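Long-range contacts in VESB protease (Vibrio cholerae, PDB 4LK4), which probably acts as a secreted trypsin-like serine endopeptidase of the S1 family, hydrolysing peptide bonds in protein substrates: residues A54-D59 with G197-P202; I118-P123 with T232-F237; P130-L135 with D159-S164; N184-R189 with G226-Y231. The protein carries 1 engineered substitution. One frame throughout, in Å; residues are numbered along the deposited sequence.

Interaction 1 of 4, residues A54-D59 with G197-P202; sequences AAHCFD and GDAGGP. Engineered in segment 197-202: A199 (natural residue Ser).
A54 starts the contact by setting its methyl against the backbone of G200, with A54 CB 3.7 Å from G200 CA. A small residue suits this buried spot, since a bare glycine backbone lies straight ahead of it. G200 suits it too: its positive phi (94°) would press any side chain against the preceding carbonyl oxygen. Next comes a short 3-10 turn at 56-57, pinned by a bond of 3.0 Å from F58 N to A55 O, and it lifts the side chain of H56 toward the second segment. With CG lodged between the backbone N and the carbonyl carbon (chi1 83°), the imidazole reaches forward and H56 CE1 comes 3.3 Å from A199 CB. The methyl meets the ring obliquely, near CE1 and NE2, while ND1, the other ring nitrogen, is hydrogen-bonded to D103 OD2. A199 is engineered; the natural residue is serine. In trypsin-like proteases the AAHC and GDSGGP motifs bring together the histidine and serine of the catalytic triad, and H56, D103 and position 199 are consistent with that arrangement. Further along, C57 turns its sulfur beside its own backbone N, where C57 SG lies 3.9 Å from A199 O and also touches A199 CB at van der Waals range. The same sulfur is tied by a disulfide to C41, whose neighbour G42 shares a backbone hydrogen bond with A199.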
# COMPACT_ATOMS: atom_id res chain seq x y z
N ALA A 54 1.46 -0.03 -4.56
CA ALA A 54 1.92 1.35 -4.55
C ALA A 54 0.74 2.25 -4.18
O ALA A 54 -0.38 1.96 -4.57
CB ALA A 54 2.46 1.72 -5.92
N ALA A 55 0.95 3.32 -3.42
CA ALA A 55 -0.21 4.19 -3.07
C ALA A 55 -0.79 4.93 -4.26
O ALA A 55 -2.00 5.12 -4.34
CB ALA A 55 0.13 5.17 -1.98
N HIS A 56 0.05 5.36 -5.18
CA HIS A 56 -0.50 6.18 -6.26
C HIS A 56 -1.43 5.42 -7.22
O HIS A 56 -2.18 6.04 -7.94
CB HIS A 56 0.59 6.91 -7.02
CG HIS A 56 1.23 6.10 -8.07
ND1 HIS A 56 2.41 5.41 -7.85
CD2 HIS A 56 0.89 5.87 -9.36
CE1 HIS A 56 2.75 4.79 -8.96
NE2 HIS A 56 1.85 5.05 -9.89
N CYS A 57 -1.40 4.09 -7.22
CA CYS A 57 -2.41 3.29 -7.92
C CYS A 57 -3.85 3.66 -7.52
O CYS A 57 -4.80 3.36 -8.24
CB CYS A 57 -2.20 1.80 -7.63
SG CYS A 57 -0.64 1.16 -8.28
N PHE A 58 -4.01 4.28 -6.35
CA PHE A 58 -5.33 4.63 -5.87
C PHE A 58 -5.58 6.12 -5.77
O PHE A 58 -6.56 6.50 -5.17
CB PHE A 58 -5.59 3.94 -4.53
CG PHE A 58 -5.33 2.47 -4.56
CD1 PHE A 58 -6.19 1.63 -5.20
CD2 PHE A 58 -4.21 1.95 -3.98
CE1 PHE A 58 -5.96 0.29 -5.27
CE2 PHE A 58 -3.97 0.61 -4.04
CZ PHE A 58 -4.83 -0.22 -4.71
N ASP A 59 -4.75 6.96 -6.38
CA ASP A 59 -5.01 8.42 -6.37
C ASP A 59 -6.47 8.72 -6.70
O ASP A 59 -7.11 9.58 -6.06
CB ASP A 59 -4.11 9.19 -7.36
CG ASP A 59 -2.64 9.32 -6.90
OD1 ASP A 59 -2.35 9.34 -5.69
OD2 ASP A 59 -1.76 9.43 -7.79
N GLY A 197 5.44 0.07 -17.50
CA GLY A 197 4.09 0.65 -17.57
C GLY A 197 3.16 0.44 -16.38
O GLY A 197 2.20 1.19 -16.27
N ASP A 198 3.38 -0.58 -15.53
CA ASP A 198 2.45 -0.85 -14.38
C ASP A 198 3.13 -0.84 -12.96
O ASP A 198 3.84 -1.80 -12.50
CB ASP A 198 1.47 -2.06 -14.62
CG ASP A 198 2.04 -3.42 -14.18
OD1 ASP A 198 3.29 -3.54 -14.04
OD2 ASP A 198 1.24 -4.38 -14.00
N ALA A 199 2.87 0.29 -12.29
CA ALA A 199 3.25 0.48 -10.90
C ALA A 199 2.63 -0.56 -9.96
O ALA A 199 1.67 -1.23 -10.29
CB ALA A 199 2.85 1.87 -10.46
N GLY A 200 3.22 -0.66 -8.78
CA GLY A 200 2.71 -1.50 -7.71
C GLY A 200 3.32 -2.90 -7.63
O GLY A 200 3.26 -3.56 -6.58
N GLY A 201 3.89 -3.38 -8.72
CA GLY A 201 4.41 -4.71 -8.75
C GLY A 201 5.72 -4.83 -8.02
O GLY A 201 6.39 -3.83 -7.72
N PRO A 202 6.10 -6.05 -7.71
CA PRO A 202 7.27 -6.33 -6.92
C PRO A 202 8.59 -6.28 -7.68
O PRO A 202 8.66 -6.66 -8.84
CB PRO A 202 7.04 -7.79 -6.52
CG PRO A 202 6.29 -8.38 -7.69
CD PRO A 202 5.34 -7.27 -8.04

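Interaction 2 of 4, residues I118-P123 with T232-F237; sequences ITLAGP and TNVSYF
S235 and G122 form the tight end of this contact: the serine hydroxyl donates to the carbonyl oxygen, with S235 OG 2.8 Å from G122 O. The bond bends at the acceptor, the C=O...OG angle being 151° and the donor tilted 28° from the carbonyl plane. Chi1 of -74° sets OG anti to the serine's carbonyl carbon, on the side where G122 O lies. S235 OG is also hydrogen-bonded to R126 N in the helix 125-128, so a small hydroxyl suits a buried place with two backbone groups to serve. Around this grip the methyl of A121 faces the serine, and P123 O lies 3.5 Å from S235 CB. P123 itself is exposed, and its CB is directed away from the partner. At the other end the packing is looser and purely apolar. Here L120 and V234 meet at about a right angle, with L120 CD2 4.1 Å from V234 CG1, the valine branch that stands anti to its backbone N (chi1 166°). L120 is partly open to solvent, whereas V234 is buried. Within the second segment, F237 N bonds to V234 O as the chain winds toward the helix 238-243, whose R238 reaches back to A121 O. The arrangement is that of the chymotrypsin fold, in which the linker between the two barrels packs against the chain entering the helix that ends the protease domain.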
# COMPACT_ATOMS: atom_id res chain seq x y z
N ILE A 118 4.40 -13.92 -0.74
CA ILE A 118 5.75 -13.50 -1.00
C ILE A 118 6.48 -13.31 0.33
O ILE A 118 5.86 -13.13 1.36
CB ILE A 118 5.76 -12.20 -1.81
CG1 ILE A 118 7.11 -12.05 -2.52
CG2 ILE A 118 5.37 -10.99 -0.94
CD1 ILE A 118 7.02 -11.11 -3.71
N THR A 119 7.79 -13.39 0.29
CA THR A 119 8.60 -13.13 1.45
C THR A 119 9.19 -11.76 1.23
O THR A 119 9.77 -11.48 0.17
CB THR A 119 9.69 -14.21 1.60
OG1 THR A 119 9.06 -15.49 1.79
CG2 THR A 119 10.60 -13.92 2.80
N LEU A 120 8.99 -10.90 2.21
CA LEU A 120 9.45 -9.53 2.13
C LEU A 120 10.87 -9.46 2.61
O LEU A 120 11.28 -10.26 3.44
CB LEU A 120 8.57 -8.63 2.99
CG LEU A 120 7.13 -8.41 2.54
CD1 LEU A 120 6.48 -7.36 3.42
CD2 LEU A 120 7.06 -7.98 1.11
N ALA A 121 11.63 -8.51 2.09
CA ALA A 121 13.01 -8.33 2.55
C ALA A 121 13.04 -7.84 4.02
O ALA A 121 12.14 -7.11 4.46
CB ALA A 121 13.73 -7.35 1.65
N GLY A 122 14.08 -8.23 4.74
CA GLY A 122 14.26 -7.88 6.14
C GLY A 122 14.56 -6.41 6.29
O GLY A 122 15.07 -5.78 5.38
N PRO A 123 14.25 -5.85 7.45
CA PRO A 123 14.52 -4.42 7.64
C PRO A 123 15.97 -4.01 7.30
O PRO A 123 16.20 -2.92 6.81
CB PRO A 123 14.26 -4.20 9.13
CG PRO A 123 13.52 -5.41 9.62
CD PRO A 123 13.72 -6.52 8.65
N THR A 232 9.78 1.83 -4.37
CA THR A 232 9.58 2.04 -2.97
C THR A 232 10.36 0.95 -2.25
O THR A 232 10.39 -0.20 -2.68
CB THR A 232 8.10 1.99 -2.61
OG1 THR A 232 7.41 3.04 -3.30
CG2 THR A 232 7.90 2.19 -1.12
N ASN A 233 11.02 1.35 -1.16
CA ASN A 233 11.92 0.52 -0.42
C ASN A 233 11.22 -0.32 0.68
O ASN A 233 10.88 0.19 1.73
CB ASN A 233 12.96 1.44 0.19
CG ASN A 233 13.95 0.71 1.07
OD1 ASN A 233 13.82 -0.49 1.35
ND2 ASN A 233 14.97 1.45 1.51
N VAL A 234 11.01 -1.61 0.42
CA VAL A 234 10.27 -2.43 1.35
C VAL A 234 10.96 -2.60 2.72
O VAL A 234 10.28 -2.67 3.76
CB VAL A 234 9.95 -3.81 0.75
CG1 VAL A 234 9.49 -4.81 1.80
CG2 VAL A 234 8.87 -3.66 -0.29
N SER A 235 12.29 -2.65 2.73
CA SER A 235 13.01 -2.79 4.01
C SER A 235 12.68 -1.65 4.96
O SER A 235 12.43 -1.87 6.14
CB SER A 235 14.50 -2.80 3.81
OG SER A 235 14.88 -4.03 3.26
N TYR A 236 12.64 -0.44 4.42
CA TYR A 236 12.45 0.75 5.20
C TYR A 236 11.03 0.79 5.75
O TYR A 236 10.74 1.56 6.65
CB TYR A 236 12.74 1.96 4.29
CG TYR A 236 12.52 3.34 4.87
CD1 TYR A 236 13.51 3.96 5.63
CD2 TYR A 236 11.36 4.02 4.65
CE1 TYR A 236 13.32 5.23 6.17
CE2 TYR A 236 11.16 5.29 5.18
CZ TYR A 236 12.15 5.88 5.94
OH TYR A 236 11.96 7.13 6.45
N PHE A 237 10.13 -0.02 5.17
CA PHE A 237 8.70 0.06 5.48
C PHE A 237 8.10 -1.15 6.22
O PHE A 237 6.88 -1.22 6.39
CB PHE A 237 7.89 0.39 4.20
CG PHE A 237 7.87 1.87 3.85
CD1 PHE A 237 7.43 2.81 4.76
CD2 PHE A 237 8.32 2.31 2.61
CE1 PHE A 237 7.42 4.16 4.43
CE2 PHE A 237 8.35 3.64 2.29
CZ PHE A 237 7.89 4.58 3.20

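Interaction 3 of 4, residues P130-L135 with D159-S164; sequences PALTPL and DVDLVS
L132 N donates to L162 O at 2.7 Å, and a second bond runs back, L162 N lying 3.1 Å from T133 O. Further along, L135 and V160 exchange a reciprocal pair, L135 N to V160 O at 2.8 Å and V160 N to L135 O. Between these lies the non-hydrogen-bonded pair P134 and D161, a place where proline's lack of an N-H costs no bond to strand 156-162. The leucine and valine suit the buried face of the pairing: L135 CB rests 3.9 Å from V160 CG2, and both side chains also touch I203 of the adjacent strand. L162 stretches with CG anti to its backbone N (chi1 -170°), which carries L162 CD2 to 3.7 Å from P130 O. These are neighbouring antiparallel strands, 134-139 and 156-162, of the C-terminal barrel of the chymotrypsin fold. Next to these pairs the chain makes a type II turn from P130 to T133, with L132 at its third position despite the positive phi (78°) needed there. P130 O closes it by accepting both T133 N and the threonine hydroxyl, T133 OG1 lying 2.6 Å away in the carbonyl plane on a lone pair. The aspartates form the outer layer. L132 CD2 lies across the D161 side chain, 3.7 Å from D161 OD2, and that carboxylate is salt-bridged to R10. D159 is held by T136 OG1 through one oxygen and by K206 and the backbone N of I11 through the other, fastening the N-terminal residues to strand 156-162.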
# COMPACT_ATOMS: atom_id res chain seq x y z
N PRO A 130 25.16 -4.31 -2.15
CA PRO A 130 25.99 -3.42 -2.95
C PRO A 130 25.29 -3.04 -4.24
O PRO A 130 24.38 -3.75 -4.69
CB PRO A 130 27.21 -4.27 -3.26
CG PRO A 130 26.65 -5.65 -3.32
CD PRO A 130 25.66 -5.70 -2.20
N ALA A 131 25.73 -1.94 -4.83
CA ALA A 131 25.28 -1.50 -6.14
C ALA A 131 25.57 -2.64 -7.11
O ALA A 131 26.52 -3.37 -6.95
CB ALA A 131 26.01 -0.23 -6.57
N LEU A 132 24.69 -2.77 -8.09
CA LEU A 132 24.72 -3.84 -9.09
C LEU A 132 24.19 -5.17 -8.60
O LEU A 132 24.23 -6.12 -9.34
CB LEU A 132 26.11 -4.03 -9.67
CG LEU A 132 26.71 -2.87 -10.46
CD1 LEU A 132 27.90 -3.41 -11.24
CD2 LEU A 132 25.79 -2.23 -11.48
N THR A 133 23.71 -5.25 -7.37
CA THR A 133 22.97 -6.43 -6.94
C THR A 133 21.87 -6.71 -7.99
O THR A 133 21.09 -5.83 -8.31
CB THR A 133 22.34 -6.20 -5.56
OG1 THR A 133 23.38 -6.11 -4.58
CG2 THR A 133 21.35 -7.32 -5.22
N PRO A 134 21.86 -7.91 -8.57
CA PRO A 134 20.85 -8.21 -9.57
C PRO A 134 19.45 -8.29 -8.96
O PRO A 134 19.28 -8.95 -7.93
CB PRO A 134 21.29 -9.60 -10.09
CG PRO A 134 22.75 -9.68 -9.77
CD PRO A 134 22.86 -9.00 -8.46
N LEU A 135 18.47 -7.63 -9.57
CA LEU A 135 17.11 -7.70 -9.11
C LEU A 135 16.21 -8.05 -10.28
O LEU A 135 16.57 -7.82 -11.43
CB LEU A 135 16.68 -6.35 -8.52
CG LEU A 135 17.64 -5.72 -7.52
CD1 LEU A 135 17.17 -4.31 -7.19
CD2 LEU A 135 17.73 -6.53 -6.25
N ASP A 159 15.30 -8.31 -15.67
CA ASP A 159 16.32 -8.03 -14.69
C ASP A 159 16.77 -6.58 -14.76
O ASP A 159 16.79 -5.98 -15.83
CB ASP A 159 17.49 -8.99 -14.83
CG ASP A 159 17.21 -10.36 -14.19
OD1 ASP A 159 16.26 -10.47 -13.37
OD2 ASP A 159 17.95 -11.32 -14.49
N VAL A 160 17.10 -6.05 -13.60
CA VAL A 160 17.59 -4.71 -13.45
C VAL A 160 18.67 -4.75 -12.40
O VAL A 160 18.66 -5.63 -11.55
CB VAL A 160 16.47 -3.75 -12.99
CG1 VAL A 160 15.38 -3.66 -14.03
CG2 VAL A 160 15.86 -4.20 -11.68
N ASP A 161 19.59 -3.80 -12.45
CA ASP A 161 20.68 -3.68 -11.45
C ASP A 161 20.44 -2.56 -10.43
O ASP A 161 20.05 -1.45 -10.80
CB ASP A 161 22.00 -3.39 -12.15
CG ASP A 161 22.60 -4.60 -12.83
OD1 ASP A 161 22.02 -5.71 -12.73
OD2 ASP A 161 23.66 -4.44 -13.47
N LEU A 162 20.72 -2.83 -9.16
CA LEU A 162 20.67 -1.79 -8.12
C LEU A 162 21.67 -0.68 -8.44
O LEU A 162 22.78 -0.97 -8.82
CB LEU A 162 20.95 -2.39 -6.75
CG LEU A 162 20.72 -1.53 -5.50
CD1 LEU A 162 19.32 -0.92 -5.41
CD2 LEU A 162 21.01 -2.38 -4.26
N VAL A 163 21.23 0.57 -8.32
CA VAL A 163 22.03 1.78 -8.55
C VAL A 163 22.49 2.40 -7.21
O VAL A 163 21.81 2.24 -6.21
CB VAL A 163 21.14 2.81 -9.28
CG1 VAL A 163 21.85 4.15 -9.50
CG2 VAL A 163 20.64 2.25 -10.60
N SER A 164 23.63 3.09 -7.21
CA SER A 164 24.13 3.83 -6.01
C SER A 164 23.09 4.82 -5.55
O SER A 164 22.60 5.59 -6.35
CB SER A 164 25.43 4.62 -6.28
OG SER A 164 26.49 3.78 -6.78

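Interaction 4 of 4, residues N184-R189 with G226-Y231; sequences NFCAAR and GTYGVY
F185 carries its ring from the tight rotamer between backbone N and carbonyl carbon (chi1 66°), which tips it toward Y231 instead of straight off the sheet. Y231 answers with CG beside its own backbone N (chi1 -58°), which directs its ring away from the F185 ring toward A187. The rings are nearly parallel but slid apart and barely overlap; it is the tyrosine methylene that sits over the phenylalanine face, Y231 CB being 3.9 Å from the F185 ring centroid. Farther on, Y231 CE1 touches A187 CB at 3.7 Å, where the small alanine methyl fits beside the tyrosine. G229 suits its place, since a CB there would be crowded by Y231 OH. On the face of C186 and V230, C186 SG lies 3.8 Å from Y228 CD2, an oblique sulfur-aromatic contact, and also packs on the valine. The same sulfur is disulfide-bonded to C168, which ties helix 165-172 to the strand. N184 crosses V230 obliquely, with N184 ND2 3.5 Å from V230 CG1. Two reciprocal backbone pairs hold the strands in antiparallel register: F185 with Y231, where Y231 N reaches F185 O at 2.7 Å, and A187 with G229, where A187 N reaches G229 O at 3.0 Å. In trypsin relatives the strand corresponding to 229-231 borders the primary specificity pocket. Here aromatic and methyl packing on one face and sulfur on the other imply a largely apolar contact whose backbone N-H and C=O groups pair across the strands, with a water bonded to A187 O near the Y231 hydroxyl.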
# COMPACT_ATOMS: atom_id res chain seq x y z
N ASN A 184 12.78 5.27 -0.97
CA ASN A 184 12.88 4.64 -2.26
C ASN A 184 14.29 4.54 -2.78
O ASN A 184 15.21 5.18 -2.25
CB ASN A 184 11.95 5.32 -3.27
CG ASN A 184 12.21 6.81 -3.44
OD1 ASN A 184 13.25 7.33 -3.08
ND2 ASN A 184 11.24 7.49 -4.02
N PHE A 185 14.46 3.68 -3.78
CA PHE A 185 15.76 3.47 -4.44
C PHE A 185 15.57 3.28 -5.95
O PHE A 185 14.44 3.17 -6.43
CB PHE A 185 16.47 2.23 -3.86
CG PHE A 185 15.77 0.93 -4.15
CD1 PHE A 185 16.02 0.23 -5.31
CD2 PHE A 185 14.87 0.39 -3.25
CE1 PHE A 185 15.40 -0.98 -5.56
CE2 PHE A 185 14.21 -0.79 -3.51
CZ PHE A 185 14.49 -1.48 -4.66
N CYS A 186 16.69 3.21 -6.65
CA CYS A 186 16.73 3.13 -8.09
C CYS A 186 17.34 1.83 -8.56
O CYS A 186 18.21 1.27 -7.91
CB CYS A 186 17.63 4.23 -8.65
SG CYS A 186 16.93 5.88 -8.59
N ALA A 187 16.92 1.40 -9.73
CA ALA A 187 17.53 0.27 -10.38
C ALA A 187 17.45 0.48 -11.86
O ALA A 187 16.51 1.10 -12.37
CB ALA A 187 16.81 -0.99 -9.99
N ALA A 188 18.43 -0.05 -12.56
CA ALA A 188 18.59 0.24 -13.97
C ALA A 188 18.38 -0.97 -14.82
O ALA A 188 18.87 -2.06 -14.54
CB ALA A 188 19.98 0.81 -14.22
N ARG A 189 17.67 -0.73 -15.91
CA ARG A 189 17.56 -1.72 -16.96
C ARG A 189 18.78 -1.78 -17.81
O ARG A 189 19.54 -0.82 -17.88
CB ARG A 189 16.32 -1.47 -17.77
CG ARG A 189 15.20 -2.02 -16.93
CD ARG A 189 13.86 -1.71 -17.46
NE ARG A 189 13.64 -2.37 -18.73
CZ ARG A 189 12.44 -2.67 -19.17
NH1 ARG A 189 11.40 -2.37 -18.37
NH2 ARG A 189 12.29 -3.24 -20.36
N GLY A 226 17.68 8.11 -20.58
CA GLY A 226 18.69 8.42 -19.57
C GLY A 226 18.15 8.57 -18.16
O GLY A 226 18.50 9.50 -17.45
N THR A 227 17.30 7.63 -17.75
CA THR A 227 16.73 7.57 -16.39
C THR A 227 16.75 6.13 -15.80
O THR A 227 16.87 5.11 -16.53
CB THR A 227 15.26 8.03 -16.39
OG1 THR A 227 14.48 7.09 -17.15
CG2 THR A 227 15.09 9.48 -16.98
N TYR A 228 16.63 6.07 -14.48
CA TYR A 228 16.45 4.85 -13.74
C TYR A 228 14.98 4.66 -13.39
O TYR A 228 14.18 5.59 -13.50
CB TYR A 228 17.20 4.96 -12.40
CG TYR A 228 18.65 5.36 -12.51
CD1 TYR A 228 19.50 4.74 -13.43
CD2 TYR A 228 19.18 6.31 -11.66
CE1 TYR A 228 20.83 5.09 -13.53
CE2 TYR A 228 20.51 6.68 -11.75
CZ TYR A 228 21.34 6.07 -12.68
OH TYR A 228 22.66 6.43 -12.77
N GLY A 229 14.63 3.46 -12.94
CA GLY A 229 13.32 3.20 -12.36
C GLY A 229 13.45 3.41 -10.87
O GLY A 229 14.50 3.12 -10.28
N VAL A 230 12.37 3.93 -10.26
CA VAL A 230 12.35 4.22 -8.85
C VAL A 230 11.38 3.29 -8.15
O VAL A 230 10.24 3.13 -8.58
CB VAL A 230 11.96 5.67 -8.65
CG1 VAL A 230 11.82 5.98 -7.18
CG2 VAL A 230 12.99 6.57 -9.31
N TYR A 231 11.84 2.71 -7.05
CA TYR A 231 11.12 1.62 -6.37
C TYR A 231 10.99 1.96 -4.90
O TYR A 231 11.96 2.35 -4.25
CB TYR A 231 11.89 0.31 -6.53
CG TYR A 231 12.10 -0.08 -7.97
CD1 TYR A 231 13.16 0.43 -8.71
CD2 TYR A 231 11.22 -0.93 -8.61
CE1 TYR A 231 13.32 0.12 -10.03
CE2 TYR A 231 11.38 -1.28 -9.93
CZ TYR A 231 12.43 -0.75 -10.64
OH TYR A 231 12.55 -1.14 -11.94
O HOH W 1 14.23 -0.19 -13.43

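From the N terminus, residues 54-59 of the first barrel open interaction 1, which closes only at 197-202 in the second. Interaction 2 opens at 118-123, between the barrels, and closes last, at 232-237, so it crosses interaction 1. Interaction 3, from 130-135 to 159-164, lies wholly within both of those loops. Interaction 4 opens after it at 184-189 and closes at 226-231, within the span of interaction 2 but crossing interaction 1. Strands 156-162 and 184-189 join interactions 3 and 4 side by side in one sheet, while strand 229-233 runs from interaction 4 straight into interaction 2. Interaction 1 joins the two barrels.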